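Local structure of Methylcobalamin\: coenzyme M methyltransferase (Methanosarcina mazei, 4AY7) at residues Val28-Val33 / Ala341-Phe346; Leu67-His70 / Gly74-Ala77. The protein transfers the methyl group of a methylated corrinoid to coenzyme M, a zinc-dependent step of methanogenesis. All blocks are in the same frame, centred on the assembly; numbering follows the deposited sequence.

Interaction 1. Residues Val28-Val33 / Ala341-Phe346; sequences VDKVPV and AARDEF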
loop_
_atom_site.group_PDB
_atom_site.type_symbol
_atom_site.label_atom_id
_atom_site.label_comp_id
_atom_site.label_asym_id
_atom_site.label_seq_id
_atom_site.Cartn_x
_atom_site.Cartn_y
_atom_site.Cartn_z
ATOM N N VAL A 28 9.315 19.256 8.693
ATOM C CA VAL A 28 7.937 19.415 9.102
ATOM C C VAL A 28 7.796 19.830 10.544
ATOM O O VAL A 28 8.732 19.662 11.353
ATOM C CB VAL A 28 7.163 18.093 8.907
ATOM C CG1 VAL A 28 7.055 17.754 7.451
ATOM C CG2 VAL A 28 7.843 16.994 9.706
ATOM N N ASP A 29 6.620 20.369 10.858
ATOM C CA ASP A 29 6.292 20.736 12.220
ATOM C C ASP A 29 6.132 19.531 13.134
ATOM O O ASP A 29 6.471 19.579 14.295
ATOM C CB ASP A 29 5.023 21.601 12.252
ATOM C CG ASP A 29 3.837 20.963 11.519
ATOM O OD1 ASP A 29 3.980 20.089 10.589
ATOM O OD2 ASP A 29 2.719 21.413 11.856
ATOM N N LYS A 30 5.576 18.439 12.609
ATOM C CA LYS A 30 5.309 17.234 13.391
ATOM C C LYS A 30 5.104 16.031 12.476
ATOM O O LYS A 30 4.864 16.229 11.312
ATOM C CB LYS A 30 4.063 17.440 14.292
ATOM C CG LYS A 30 2.738 17.489 13.563
ATOM C CD LYS A 30 1.565 17.963 14.424
ATOM C CE LYS A 30 0.279 17.917 13.655
ATOM N NZ LYS A 30 -0.881 18.598 14.291
ATOM N N VAL A 31 5.309 14.809 12.964
ATOM C CA VAL A 31 5.146 13.598 12.147
ATOM C C VAL A 31 3.633 13.403 11.834
ATOM O O VAL A 31 2.808 13.442 12.764
ATOM C CB VAL A 31 5.699 12.387 12.910
ATOM C CG1 VAL A 31 5.358 11.068 12.221
ATOM C CG2 VAL A 31 7.226 12.568 13.187
ATOM N N PRO A 32 3.251 13.303 10.540
ATOM C CA PRO A 32 1.837 12.979 10.196
ATOM C C PRO A 32 1.524 11.593 10.632
ATOM O O PRO A 32 2.438 10.735 10.698
ATOM C CB PRO A 32 1.816 13.007 8.683
ATOM C CG PRO A 32 3.193 12.813 8.291
ATOM C CD PRO A 32 4.108 13.277 9.355
ATOM N N VAL A 33 0.245 11.365 10.944
ATOM C CA VAL A 33 -0.227 10.042 11.344
ATOM C C VAL A 33 -1.297 9.637 10.382
ATOM O O VAL A 33 -2.305 10.322 10.242
ATOM C CB VAL A 33 -0.686 9.955 12.791
ATOM C CG1 VAL A 33 -1.732 11.038 13.128
ATOM C CG2 VAL A 33 -1.116 8.542 13.141
ATOM N N ALA A 341 -3.823 9.662 18.876
ATOM C CA ALA A 341 -3.607 10.196 20.227
ATOM C C ALA A 341 -2.107 10.124 20.651
ATOM O O ALA A 341 -1.588 11.074 21.148
ATOM C CB ALA A 341 -4.518 9.492 21.262
ATOM N N ALA A 342 -1.427 9.016 20.377
ATOM C CA ALA A 342 -0.006 8.908 20.670
ATOM C C ALA A 342 0.818 10.013 19.975
ATOM O O ALA A 342 1.797 10.559 20.503
ATOM C CB ALA A 342 0.477 7.514 20.294
ATOM N N ARG A 343 0.435 10.328 18.749
ATOM C CA ARG A 343 1.169 11.338 18.006
ATOM C C ARG A 343 0.921 12.671 18.707
ATOM O O ARG A 343 1.832 13.423 18.953
ATOM C CB ARG A 343 0.729 11.390 16.548
ATOM C CG ARG A 343 1.620 12.179 15.598
ATOM C CD ARG A 343 1.522 13.674 15.682
ATOM N NE ARG A 343 0.120 14.115 15.580
ATOM C CZ ARG A 343 -0.455 14.487 14.467
ATOM N NH1 ARG A 343 0.115 14.337 13.305
ATOM N NH2 ARG A 343 -1.683 14.899 14.499
ATOM N N ASP A 344 -0.335 12.973 18.997
ATOM C CA ASP A 344 -0.620 14.292 19.616
ATOM C C ASP A 344 0.102 14.494 20.989
ATOM O O ASP A 344 0.637 15.587 21.330
ATOM C CB ASP A 344 -2.136 14.488 19.688
ATOM C CG ASP A 344 -2.752 14.705 18.303
ATOM O OD1 ASP A 344 -1.995 14.792 17.303
ATOM O OD2 ASP A 344 -3.992 14.724 18.179
ATOM N N GLU A 345 0.206 13.395 21.716
ATOM C CA GLU A 345 0.840 13.350 23.009
ATOM C C GLU A 345 2.340 13.630 22.969
ATOM O O GLU A 345 2.898 14.322 23.826
ATOM C CB GLU A 345 0.590 11.968 23.603
ATOM C CG GLU A 345 -0.805 11.887 24.213
ATOM C CD GLU A 345 -1.077 10.546 24.883
ATOM O OE1 GLU A 345 -0.086 9.858 25.288
ATOM O OE2 GLU A 345 -2.283 10.193 24.987
ATOM N N PHE A 346 2.990 13.096 21.957
ATOM C CA PHE A 346 4.422 13.258 21.755
ATOM C C PHE A 346 4.746 14.744 21.644
ATOM O O PHE A 346 5.801 15.177 22.022
ATOM C CB PHE A 346 4.808 12.502 20.475
ATOM C CG PHE A 346 6.258 12.421 20.228
ATOM C CD1 PHE A 346 7.050 11.519 20.942
ATOM C CD2 PHE A 346 6.836 13.239 19.332
ATOM C CE1 PHE A 346 8.420 11.448 20.712
ATOM C CE2 PHE A 346 8.211 13.124 19.042
ATOM C CZ PHE A 346 9.001 12.237 19.757
HETATM O O HOH W 1 -0.597 17.086 17.077
#
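Arg343 leaves its helix with CG anti to the backbone N (chi1 -167°) and then bends at chi2 and chi3, a double bend that turns the guanidinium group onto Lys30, Val31 and Val33. Arg343 NH1 donates to Val31 O over 2.9 Å at an N-H...O angle of 166°, and the oxygen lies in the guanidinium plane although the donor is tilted from the plane of the carbonyl. The two faces are covered from opposite sides: Lys30 CE sits 3.6 Å from Arg343 CZ, its extended chain crossing the arginine at about a right angle, while Val33 CG1 lies 3.8 Å from Arg343 NH1. In the TIM barrel this joins the C-terminal helix 333-346 to the loop that follows helix 15-24. Arg343 NE and NH2 both grip Asp344 OD1 side-on, each 2.8 Å from that oxygen, and NH2 has Glu76 as a second carboxylate partner. With edge and faces so engaged, the group has little scope to rotate. Lys30 NZ comes within 3.8 Å of Arg343 NH2, a like-charge approach that the nearby carboxylates probably offset; a water bridges from Lys30 NZ to Asp344 OD1.

Interaction 2. Residues Leu67-His70 / Gly74-Ala77; sequences LANH and GLEA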
loop_
_atom_site.group_PDB
_atom_site.type_symbol
_atom_site.label_atom_id
_atom_site.label_comp_id
_atom_site.label_asym_id
_atom_site.label_seq_id
_atom_site.Cartn_x
_atom_site.Cartn_y
_atom_site.Cartn_z
ATOM N N LEU A 67 -13.704 7.452 3.763
ATOM C CA LEU A 67 -13.833 8.709 4.423
ATOM C C LEU A 67 -14.099 8.456 5.900
ATOM O O LEU A 67 -13.704 9.263 6.732
ATOM C CB LEU A 67 -14.967 9.546 3.841
ATOM C CG LEU A 67 -14.668 10.254 2.525
ATOM C CD1 LEU A 67 -14.065 11.657 2.678
ATOM C CD2 LEU A 67 -13.668 9.422 1.758
ATOM N N ALA A 68 -14.765 7.340 6.206
ATOM C CA ALA A 68 -15.170 7.026 7.562
ATOM C C ALA A 68 -13.953 6.786 8.431
ATOM O O ALA A 68 -13.982 7.213 9.603
ATOM C CB ALA A 68 -16.167 5.837 7.602
ATOM N N ASN A 69 -12.891 6.160 7.888
ATOM C CA ASN A 69 -11.655 5.947 8.639
ATOM C C ASN A 69 -10.677 7.116 8.432
ATOM O O ASN A 69 -9.416 6.926 8.445
ATOM C CB ASN A 69 -10.949 4.596 8.300
ATOM C CG ASN A 69 -9.976 4.156 9.412
ATOM O OD1 ASN A 69 -9.727 4.942 10.343
ATOM N ND2 ASN A 69 -9.460 2.918 9.358
ATOM N N HIS A 70 -11.276 8.278 8.153
ATOM C CA HIS A 70 -10.613 9.555 8.170
ATOM C C HIS A 70 -11.376 10.433 9.129
ATOM O O HIS A 70 -10.818 11.007 10.063
ATOM C CB HIS A 70 -10.574 10.165 6.761
ATOM C CG HIS A 70 -10.228 11.607 6.753
ATOM N ND1 HIS A 70 -9.067 12.067 7.274
ATOM C CD2 HIS A 70 -10.936 12.713 6.319
ATOM C CE1 HIS A 70 -9.032 13.416 7.176
ATOM N NE2 HIS A 70 -10.176 13.814 6.585
ATOM N N GLY A 74 -9.421 10.045 12.744
ATOM C CA GLY A 74 -8.488 11.088 12.766
ATOM C C GLY A 74 -7.194 10.782 11.997
ATOM O O GLY A 74 -6.259 11.603 12.050
ATOM N N LEU A 75 -7.130 9.675 11.258
ATOM C CA LEU A 75 -5.986 9.420 10.348
ATOM C C LEU A 75 -5.972 10.559 9.355
ATOM O O LEU A 75 -7.037 11.024 8.895
ATOM C CB LEU A 75 -6.050 8.093 9.673
ATOM C CG LEU A 75 -5.987 6.859 10.582
ATOM C CD1 LEU A 75 -6.165 5.654 9.693
ATOM C CD2 LEU A 75 -4.677 6.851 11.398
ATOM N N GLU A 76 -4.760 11.031 9.081
ATOM C CA GLU A 76 -4.567 12.263 8.339
ATOM C C GLU A 76 -4.379 12.047 6.870
ATOM O O GLU A 76 -3.707 12.814 6.226
ATOM C CB GLU A 76 -3.399 13.008 8.983
ATOM C CG GLU A 76 -3.787 13.446 10.399
ATOM C CD GLU A 76 -2.666 14.125 11.206
ATOM O OE1 GLU A 76 -1.448 13.911 10.965
ATOM O OE2 GLU A 76 -3.044 14.950 12.082
ATOM N N ALA A 77 -5.081 11.061 6.303
ATOM C CA ALA A 77 -5.102 10.834 4.846
ATOM C C ALA A 77 -6.316 9.965 4.575
ATOM O O ALA A 77 -6.890 9.409 5.502
ATOM C CB ALA A 77 -3.860 10.112 4.372
HETATM O O HOH W 2 -7.497 7.002 6.526
#
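The imidazole of His70 meets Leu75 edge-on: ND1 donates to Leu75 O over 2.8 Å with an N-H...O angle of 156°, and the oxygen lies close to the ring plane. The carbonyl points almost straight at the donor, its C=O...N angle being 166°. The ring is placed there by chi1 (165°), with CG anti to the backbone N, which sets ND1 against the Leu75 carbonyl beyond the helix. Ala77 O is 3.9 Å from His70 ND1 and approaches obliquely, a neighbour and not a second acceptor. On the backbone, Gly74 N donates to His70 O at 3.2 Å, and Gly74, at positive phi, is the first residue to leave helical geometry as the chain turns toward strand 78-80 of the barrel. Away from the imidazole, the Leu75 side chain crosses Asn69 at a slant, CD1 resting 3.7 Å from Asn69 OD1. That amide is held by residues beyond the pair, OD1 bonding to Ser73 OG and ND2 to Thr39 O, so against Leu75 it offers contact alone. A water lies 2.7 Å from both Asn69 O and Ala77 O and may link helix and loop, though which acceptors it serves is uncertain. A leucine in place of His70 would probably leave Leu75 O without its imidazole donor and the turn held by fewer polar ties. Since ND1 serves as the donor here, it must carry a proton, and a buried main-chain carbonyl is thereby paired with a side chain at a point where the regular helix pattern has ended.

Overall arrangement
From the N terminus, the chain first passes through 28-33, in the loop after helix 15-24, and later runs along helix 59-71 into the turn after it. Interaction 2 ties 67-70 to 74-77 there, closing a short local loop that leads into strand 78-80. Only after the remaining barrel strands does helix 333-346 return to 28-33, so interaction 1 closes a loop of some 300 residues with interaction 2 nested inside it. Their centres are 15 Å apart, yet they touch through Glu76: its OE2 forms a salt bridge with Arg343 NH2 at 2.8 Å, and its backbone N probably bonds to Val33 O. Glu76 thus ties the approach to the first barrel strand to both the N-terminal loop and the C-terminal helix.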